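Side-chain contacts in adenylosuccinate lyase (Francisella tularensis subsp. tularensis SCHU S4, PDB 4EEI), which probably catalyses two fumarate-releasing steps of purine biosynthesis, splitting adenylosuccinate to AMP and SAICAR to AICAR: residues 25-30 with 70-75; 150-155 with 420-425; 220-225 with 315-320. All blocks are in the same frame, centred on the assembly; numbering follows the deposited sequence.

Contact 1: residues 25-30 with 70-75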
# COMPACT_ATOMS: atom_id res chain seq x y z
N GLU B 25 -31.11 -11.68 -14.02
CA GLU B 25 -32.04 -10.62 -13.62
C GLU B 25 -31.78 -9.34 -14.42
O GLU B 25 -32.72 -8.67 -14.86
CB GLU B 25 -31.94 -10.34 -12.12
CG GLU B 25 -32.91 -9.26 -11.64
CD GLU B 25 -32.76 -8.92 -10.16
OE1 GLU B 25 -32.07 -9.66 -9.43
OE2 GLU B 25 -33.35 -7.89 -9.74
N VAL B 26 -30.51 -9.01 -14.60
CA VAL B 26 -30.12 -7.86 -15.41
C VAL B 26 -30.48 -8.02 -16.89
O VAL B 26 -31.00 -7.07 -17.51
CB VAL B 26 -28.61 -7.57 -15.23
CG1 VAL B 26 -28.18 -6.42 -16.11
CG2 VAL B 26 -28.33 -7.26 -13.77
N GLU B 27 -30.21 -9.19 -17.46
CA GLU B 27 -30.60 -9.46 -18.85
C GLU B 27 -32.10 -9.30 -19.04
O GLU B 27 -32.56 -8.81 -20.07
CB GLU B 27 -30.21 -10.89 -19.26
CG GLU B 27 -28.71 -11.16 -19.39
CD GLU B 27 -28.13 -10.74 -20.75
OE1 GLU B 27 -28.81 -10.00 -21.50
OE2 GLU B 27 -26.99 -11.15 -21.05
N LEU B 28 -32.88 -9.73 -18.05
CA LEU B 28 -34.33 -9.71 -18.19
C LEU B 28 -34.88 -8.32 -17.96
O LEU B 28 -35.96 -7.98 -18.44
CB LEU B 28 -34.98 -10.72 -17.24
CG LEU B 28 -34.65 -12.17 -17.57
CD1 LEU B 28 -35.30 -13.11 -16.56
CD2 LEU B 28 -35.10 -12.48 -18.99
N ALA B 29 -34.15 -7.51 -17.20
CA ALA B 29 -34.55 -6.11 -17.00
C ALA B 29 -34.49 -5.32 -18.30
O ALA B 29 -35.45 -4.62 -18.66
CB ALA B 29 -33.68 -5.46 -15.93
N ILE B 30 -33.38 -5.43 -19.03
CA ILE B 30 -33.27 -4.73 -20.31
C ILE B 30 -34.20 -5.37 -21.35
O ILE B 30 -34.80 -4.68 -22.17
CB ILE B 30 -31.81 -4.65 -20.81
CG1 ILE B 30 -31.72 -3.77 -22.06
CG2 ILE B 30 -31.23 -6.03 -21.09
CD1 ILE B 30 -32.21 -2.35 -21.83
N ILE B 70 -20.71 -15.21 -23.18
CA ILE B 70 -21.23 -16.00 -24.28
C ILE B 70 -21.67 -17.37 -23.77
O ILE B 70 -22.73 -17.87 -24.14
CB ILE B 70 -20.17 -16.20 -25.39
CG1 ILE B 70 -19.76 -14.85 -25.99
CG2 ILE B 70 -20.70 -17.13 -26.48
CD1 ILE B 70 -18.70 -14.96 -27.09
N ALA B 71 -20.86 -17.95 -22.89
CA ALA B 71 -21.19 -19.24 -22.27
C ALA B 71 -22.48 -19.16 -21.45
O ALA B 71 -23.35 -20.03 -21.57
CB ALA B 71 -20.05 -19.73 -21.41
N PHE B 72 -22.59 -18.13 -20.62
CA PHE B 72 -23.80 -17.91 -19.83
C PHE B 72 -25.04 -17.71 -20.70
O PHE B 72 -26.07 -18.34 -20.48
CB PHE B 72 -23.61 -16.70 -18.90
CG PHE B 72 -24.91 -16.13 -18.39
CD1 PHE B 72 -25.61 -16.76 -17.38
CD2 PHE B 72 -25.43 -14.95 -18.93
CE1 PHE B 72 -26.80 -16.24 -16.90
CE2 PHE B 72 -26.62 -14.42 -18.46
CZ PHE B 72 -27.30 -15.06 -17.44
N CYS B 73 -24.94 -16.83 -21.69
CA CYS B 73 -26.07 -16.58 -22.60
C CYS B 73 -26.50 -17.86 -23.32
O CYS B 73 -27.69 -18.16 -23.43
CB CYS B 73 -25.72 -15.50 -23.61
SG CYS B 73 -25.53 -13.86 -22.88
N THR B 74 -25.51 -18.60 -23.81
CA THR B 74 -25.79 -19.87 -24.48
C THR B 74 -26.47 -20.84 -23.52
O THR B 74 -27.37 -21.59 -23.93
CB THR B 74 -24.51 -20.49 -25.07
OG1 THR B 74 -23.95 -19.59 -26.04
CG2 THR B 74 -24.80 -21.82 -25.75
N SER B 75 -26.08 -20.83 -22.25
CA SER B 75 -26.71 -21.75 -21.29
C SER B 75 -28.19 -21.42 -21.08
O SER B 75 -29.00 -22.31 -20.84
CB SER B 75 -25.96 -21.75 -19.94
OG SER B 75 -26.29 -20.62 -19.16
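Glu27 reaches across to Phe72 and Cys73 in the all-helical N-terminal part of this fumarate-lyase-family enzyme, joining helix 16-33 to helix 68-77, the short helix that starts at the AMP-binding residue Asp68. The backbones stay well apart, Glu27 CA lying 9.2 Å from Cys73 CA, and the glutamate side chain reaches about half-way, where it meets Phe72 and Cys73. Its chain is bent at chi2 (-83°), which brings both the methylene and the carboxylate into play. Glu27 CG meets the edge of the Phe72 ring, near the ring plane, at 4.0 Å from Phe72 CE2. The carboxylate is turned only 22° from that plane, and Glu27 OE2 lies 3.6 Å from Cys73 SG, a van der Waals approach. What holds this buried oxygen is a hydrogen bond from outside the two segments, to His89 ND1. Cys73 also touches His89, and its side chain lies about 9 Å from the bound succinate, so the contact lies beside the active site. Helix 94-131 packs on the first segment, Ile97 on Glu27 and Ser100 and Ala101 on Val26, while helix 55-65 packs on Ala71 and Ser75 of the second.

Contact 2: residues 150-155 with 420-425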
# COMPACT_ATOMS: atom_id res chain seq x y z
N PHE B 150 -13.55 4.60 32.26
CA PHE B 150 -13.18 3.42 31.47
C PHE B 150 -14.13 3.31 30.28
O PHE B 150 -13.74 2.93 29.17
CB PHE B 150 -13.25 2.17 32.34
CG PHE B 150 -12.64 0.93 31.71
CD1 PHE B 150 -13.42 0.01 31.05
CD2 PHE B 150 -11.27 0.70 31.80
CE1 PHE B 150 -12.86 -1.14 30.50
CE2 PHE B 150 -10.70 -0.44 31.24
CZ PHE B 150 -11.49 -1.36 30.59
N GLY B 151 -15.40 3.66 30.51
CA GLY B 151 -16.40 3.59 29.46
C GLY B 151 -16.11 4.48 28.26
O GLY B 151 -16.57 4.22 27.15
N GLN B 152 -15.32 5.53 28.48
CA GLN B 152 -14.97 6.42 27.39
C GLN B 152 -14.09 5.70 26.36
O GLN B 152 -14.03 6.10 25.19
CB GLN B 152 -14.29 7.67 27.94
CG GLN B 152 -14.08 8.75 26.92
CD GLN B 152 -13.82 10.10 27.55
OE1 GLN B 152 -14.52 10.51 28.47
NE2 GLN B 152 -12.79 10.79 27.06
N LYS B 153 -13.41 4.63 26.78
CA LYS B 153 -12.62 3.85 25.82
C LYS B 153 -13.56 3.22 24.80
O LYS B 153 -13.34 3.31 23.59
CB LYS B 153 -11.81 2.76 26.52
CG LYS B 153 -10.69 3.28 27.43
CD LYS B 153 -10.05 2.13 28.21
CE LYS B 153 -8.82 2.58 29.00
NZ LYS B 153 -7.74 3.10 28.12
N PHE B 154 -14.62 2.60 25.29
CA PHE B 154 -15.59 1.99 24.39
C PHE B 154 -16.39 3.03 23.63
O PHE B 154 -16.77 2.81 22.50
CB PHE B 154 -16.53 1.08 25.18
CG PHE B 154 -15.86 -0.10 25.80
CD1 PHE B 154 -15.37 -1.12 25.01
CD2 PHE B 154 -15.72 -0.18 27.18
CE1 PHE B 154 -14.74 -2.22 25.59
CE2 PHE B 154 -15.10 -1.27 27.76
CZ PHE B 154 -14.61 -2.29 26.96
N LEU B 155 -16.67 4.16 24.27
CA LEU B 155 -17.45 5.19 23.60
C LEU B 155 -16.65 5.80 22.46
O LEU B 155 -17.21 6.19 21.43
CB LEU B 155 -17.90 6.28 24.59
CG LEU B 155 -18.88 7.30 24.02
CD1 LEU B 155 -20.27 6.67 23.78
CD2 LEU B 155 -19.01 8.53 24.93
N LYS B 420 -15.98 14.49 35.91
CA LYS B 420 -16.92 15.62 36.02
C LYS B 420 -17.80 15.81 34.78
O LYS B 420 -18.99 16.10 34.91
CB LYS B 420 -16.13 16.91 36.30
CG LYS B 420 -16.98 18.17 36.44
CD LYS B 420 -16.09 19.43 36.46
CE LYS B 420 -15.52 19.75 35.07
NZ LYS B 420 -14.13 20.32 35.08
N GLU B 421 -17.22 15.66 33.60
CA GLU B 421 -17.95 15.96 32.37
C GLU B 421 -18.41 14.72 31.60
O GLU B 421 -18.85 14.83 30.45
CB GLU B 421 -17.09 16.84 31.45
CG GLU B 421 -16.70 18.19 32.04
CD GLU B 421 -17.81 19.22 31.94
OE1 GLU B 421 -18.92 18.87 31.48
OE2 GLU B 421 -17.58 20.38 32.31
N ILE B 422 -18.31 13.55 32.21
CA ILE B 422 -18.57 12.32 31.47
C ILE B 422 -20.01 12.25 30.93
O ILE B 422 -20.24 11.71 29.85
CB ILE B 422 -18.22 11.06 32.31
CG1 ILE B 422 -18.10 9.83 31.41
CG2 ILE B 422 -19.24 10.83 33.39
CD1 ILE B 422 -17.07 9.99 30.31
N ASP B 423 -20.97 12.84 31.65
CA ASP B 423 -22.36 12.88 31.19
C ASP B 423 -22.48 13.64 29.87
O ASP B 423 -23.17 13.21 28.94
CB ASP B 423 -23.27 13.54 32.23
CG ASP B 423 -23.51 12.67 33.45
OD1 ASP B 423 -22.85 11.62 33.59
OD2 ASP B 423 -24.37 13.04 34.27
N HIS B 424 -21.79 14.78 29.79
CA HIS B 424 -21.83 15.62 28.59
C HIS B 424 -21.23 14.92 27.38
O HIS B 424 -21.72 15.07 26.25
CB HIS B 424 -21.09 16.92 28.84
CG HIS B 424 -21.78 17.85 29.79
ND1 HIS B 424 -21.18 18.31 30.94
CD2 HIS B 424 -23.01 18.41 29.75
CE1 HIS B 424 -22.02 19.11 31.58
NE2 HIS B 424 -23.14 19.19 30.88
N VAL B 425 -20.15 14.17 27.60
CA VAL B 425 -19.47 13.48 26.52
C VAL B 425 -20.37 12.39 25.95
O VAL B 425 -20.48 12.24 24.73
CB VAL B 425 -18.14 12.87 27.01
CG1 VAL B 425 -17.47 12.04 25.91
CG2 VAL B 425 -17.20 13.98 27.48
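The backbones of 150-155 and 420-425 come closest at Gln152 and Ile422, whose CA atoms are 8.0 Å apart, and the gap is bridged mainly by side chains. The contact packs the first turn of helix 151-173, which follows the β-hairpin of strands 135-140 and 143-149, against the first turn of the C-terminal helix 422-429, for which Glu421 is the N-cap residue. Gln152 holds its CG anti to the backbone N (chi1 -171°) and extends from there, passing Ile422 in the opposite direction. This brings Gln152 OE1 to 3.2 Å from Ile422 CD1, a close polar-to-methyl approach, with Val425 CG1 farther off at 4.2 Å. The amide is held from another chain: Gln152 NE2 donates to the carbonyl oxygen of Gly185 of the second subunit, which should restrict its rotation. Next to it, Leu155 also packs on Val209 of that subunit, so the two helix starts meet at the interface with the second subunit. Glu421 OE1 likewise bonds Thr192 OG1 of the second subunit. The apolar part of the contact is a single methyl pair, in which Leu155 crosses Val425 obliquely and Leu155 CD2 rests 4.0 Å from Val425 CG1.

Contact 3: residues 220-225 with 315-320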
# COMPACT_ATOMS: atom_id res chain seq x y z
N ALA B 220 -13.95 1.61 -5.71
CA ALA B 220 -12.80 2.05 -4.93
C ALA B 220 -13.23 2.89 -3.74
O ALA B 220 -12.60 2.85 -2.68
CB ALA B 220 -11.81 2.81 -5.81
N LYS B 221 -14.28 3.68 -3.91
CA LYS B 221 -14.75 4.51 -2.82
C LYS B 221 -15.25 3.64 -1.67
O LYS B 221 -14.91 3.88 -0.51
CB LYS B 221 -15.87 5.46 -3.28
CG LYS B 221 -16.54 6.20 -2.11
CD LYS B 221 -17.44 7.33 -2.59
CE LYS B 221 -18.11 8.04 -1.41
NZ LYS B 221 -18.96 9.17 -1.89
N LEU B 222 -16.03 2.61 -1.99
CA LEU B 222 -16.56 1.70 -0.98
C LEU B 222 -15.44 0.95 -0.28
O LEU B 222 -15.43 0.84 0.95
CB LEU B 222 -17.54 0.70 -1.62
CG LEU B 222 -18.07 -0.40 -0.68
CD1 LEU B 222 -18.79 0.19 0.52
CD2 LEU B 222 -19.00 -1.35 -1.43
N ILE B 223 -14.49 0.43 -1.06
CA ILE B 223 -13.35 -0.28 -0.50
C ILE B 223 -12.51 0.64 0.40
O ILE B 223 -11.96 0.19 1.41
CB ILE B 223 -12.50 -0.92 -1.62
CG1 ILE B 223 -13.37 -1.89 -2.42
CG2 ILE B 223 -11.27 -1.63 -1.07
CD1 ILE B 223 -13.90 -3.06 -1.62
N SER B 224 -12.42 1.92 0.04
CA SER B 224 -11.75 2.91 0.89
C SER B 224 -12.45 3.10 2.23
O SER B 224 -11.80 3.25 3.27
CB SER B 224 -11.63 4.26 0.18
OG SER B 224 -10.77 4.13 -0.95
N ILE B 225 -13.78 3.10 2.20
CA ILE B 225 -14.52 3.14 3.47
C ILE B 225 -14.23 1.88 4.29
O ILE B 225 -14.06 1.94 5.51
CB ILE B 225 -16.04 3.25 3.23
CG1 ILE B 225 -16.37 4.56 2.52
CG2 ILE B 225 -16.80 3.18 4.57
CD1 ILE B 225 -17.82 4.62 2.02
N ASP B 315 -13.56 -11.73 -0.92
CA ASP B 315 -12.77 -11.80 0.32
C ASP B 315 -13.01 -10.57 1.18
O ASP B 315 -13.08 -10.67 2.39
CB ASP B 315 -11.28 -11.91 0.03
CG ASP B 315 -10.88 -13.28 -0.47
OD1 ASP B 315 -11.72 -14.20 -0.43
OD2 ASP B 315 -9.72 -13.43 -0.90
N ASN B 316 -13.11 -9.41 0.54
CA ASN B 316 -13.34 -8.18 1.29
C ASN B 316 -14.66 -8.23 2.05
O ASN B 316 -14.70 -8.00 3.26
CB ASN B 316 -13.29 -6.98 0.34
CG ASN B 316 -13.36 -5.66 1.07
OD1 ASN B 316 -14.46 -5.17 1.39
ND2 ASN B 316 -12.20 -5.08 1.35
N PHE B 317 -15.74 -8.56 1.36
CA PHE B 317 -17.02 -8.67 2.05
C PHE B 317 -17.05 -9.82 3.05
O PHE B 317 -17.59 -9.69 4.15
CB PHE B 317 -18.17 -8.78 1.03
CG PHE B 317 -18.44 -7.50 0.31
CD1 PHE B 317 -19.06 -6.44 0.97
CD2 PHE B 317 -18.07 -7.34 -1.01
CE1 PHE B 317 -19.31 -5.24 0.30
CE2 PHE B 317 -18.31 -6.14 -1.68
CZ PHE B 317 -18.93 -5.09 -1.02
N GLY B 318 -16.45 -10.95 2.68
CA GLY B 318 -16.43 -12.10 3.58
C GLY B 318 -15.67 -11.79 4.87
O GLY B 318 -16.12 -12.10 5.97
N ILE B 319 -14.50 -11.18 4.73
CA ILE B 319 -13.71 -10.84 5.90
C ILE B 319 -14.39 -9.75 6.72
O ILE B 319 -14.39 -9.80 7.95
CB ILE B 319 -12.31 -10.36 5.49
CG1 ILE B 319 -11.49 -11.54 4.94
CG2 ILE B 319 -11.58 -9.73 6.67
CD1 ILE B 319 -10.20 -11.09 4.22
N MET B 320 -14.98 -8.76 6.06
CA MET B 320 -15.62 -7.65 6.77
C MET B 320 -16.77 -8.16 7.64
O MET B 320 -16.87 -7.81 8.82
CB MET B 320 -16.13 -6.58 5.80
CG MET B 320 -16.86 -5.43 6.49
SD MET B 320 -15.77 -4.48 7.57
CE MET B 320 -14.81 -3.57 6.37
O HOH W 1 -10.92 -2.64 2.53
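Leu222 and Phe317 form the apolar, closely packed half of this contact between helices 217-244 and 304-333. The leucine crosses the aromatic side chain at about a right angle and presses one methyl on the ring's edge, near its plane, with Leu222 CD2 3.8 Å from Phe317 CZ. Phe317 turns its CG away from its own carbonyl carbon (chi1 -72°), and this carries the far end of the ring toward the leucine. Around the pair the packing continues: Ile106 of helix 94-131 touches both side chains, Leu168 and Phe171 of helix 151-173 cover Leu222, and the ring of His226 meets that of Phe317 with the planes at about 85°.

The other half is mixed, a methyl on an amide with a water beside it. Ile223 and Asn316 run antiparallel past one another, which sets Ile223 CD1 over the face of the amide, 3.7 Å from Asn316 OD1 and 4.0 Å from Asn316 ND2. A water bridges the helices here, donating to Ile223 O at 3.2 Å and accepting from Asn316 ND2 at 3.0 Å. The buried amide has further partners: Asn316 OD1 is hydrogen-bonded to His226 ND1, and Asn316 ND2 to His287 ND1 of helix 272-293. With both ends engaged, the amide's rotation is probably fixed.

Lys221 meanwhile forms a salt bridge with Asp167 of the second subunit, and Ile319 packs on Phe311 of the third. Long helices packed side by side within the chain and against other subunits are characteristic of the central helical bundle of the tetrameric fumarate lyase family.

How the contacts relate
From the N terminus, contact 1 closes first, a short and mostly helical loop of 39 residues that draws helix 68-77 onto helix 16-33. The chain then runs through helix 94-131 and the hairpin to residues 150-155, where contact 2 opens; it closes only at 420-425, after 264 residues. Contact 3 opens and closes within that span, joining 220-225 to 315-320 across 89 residues, so contacts 2 and 3 nest while contact 1 precedes both. Contacts 1 and 2 lie on opposite sides of the chain's centre, their centres 55 Å apart, whereas contact 3 ties the central helices between them. Contacts 2 and 3 both border the second subunit.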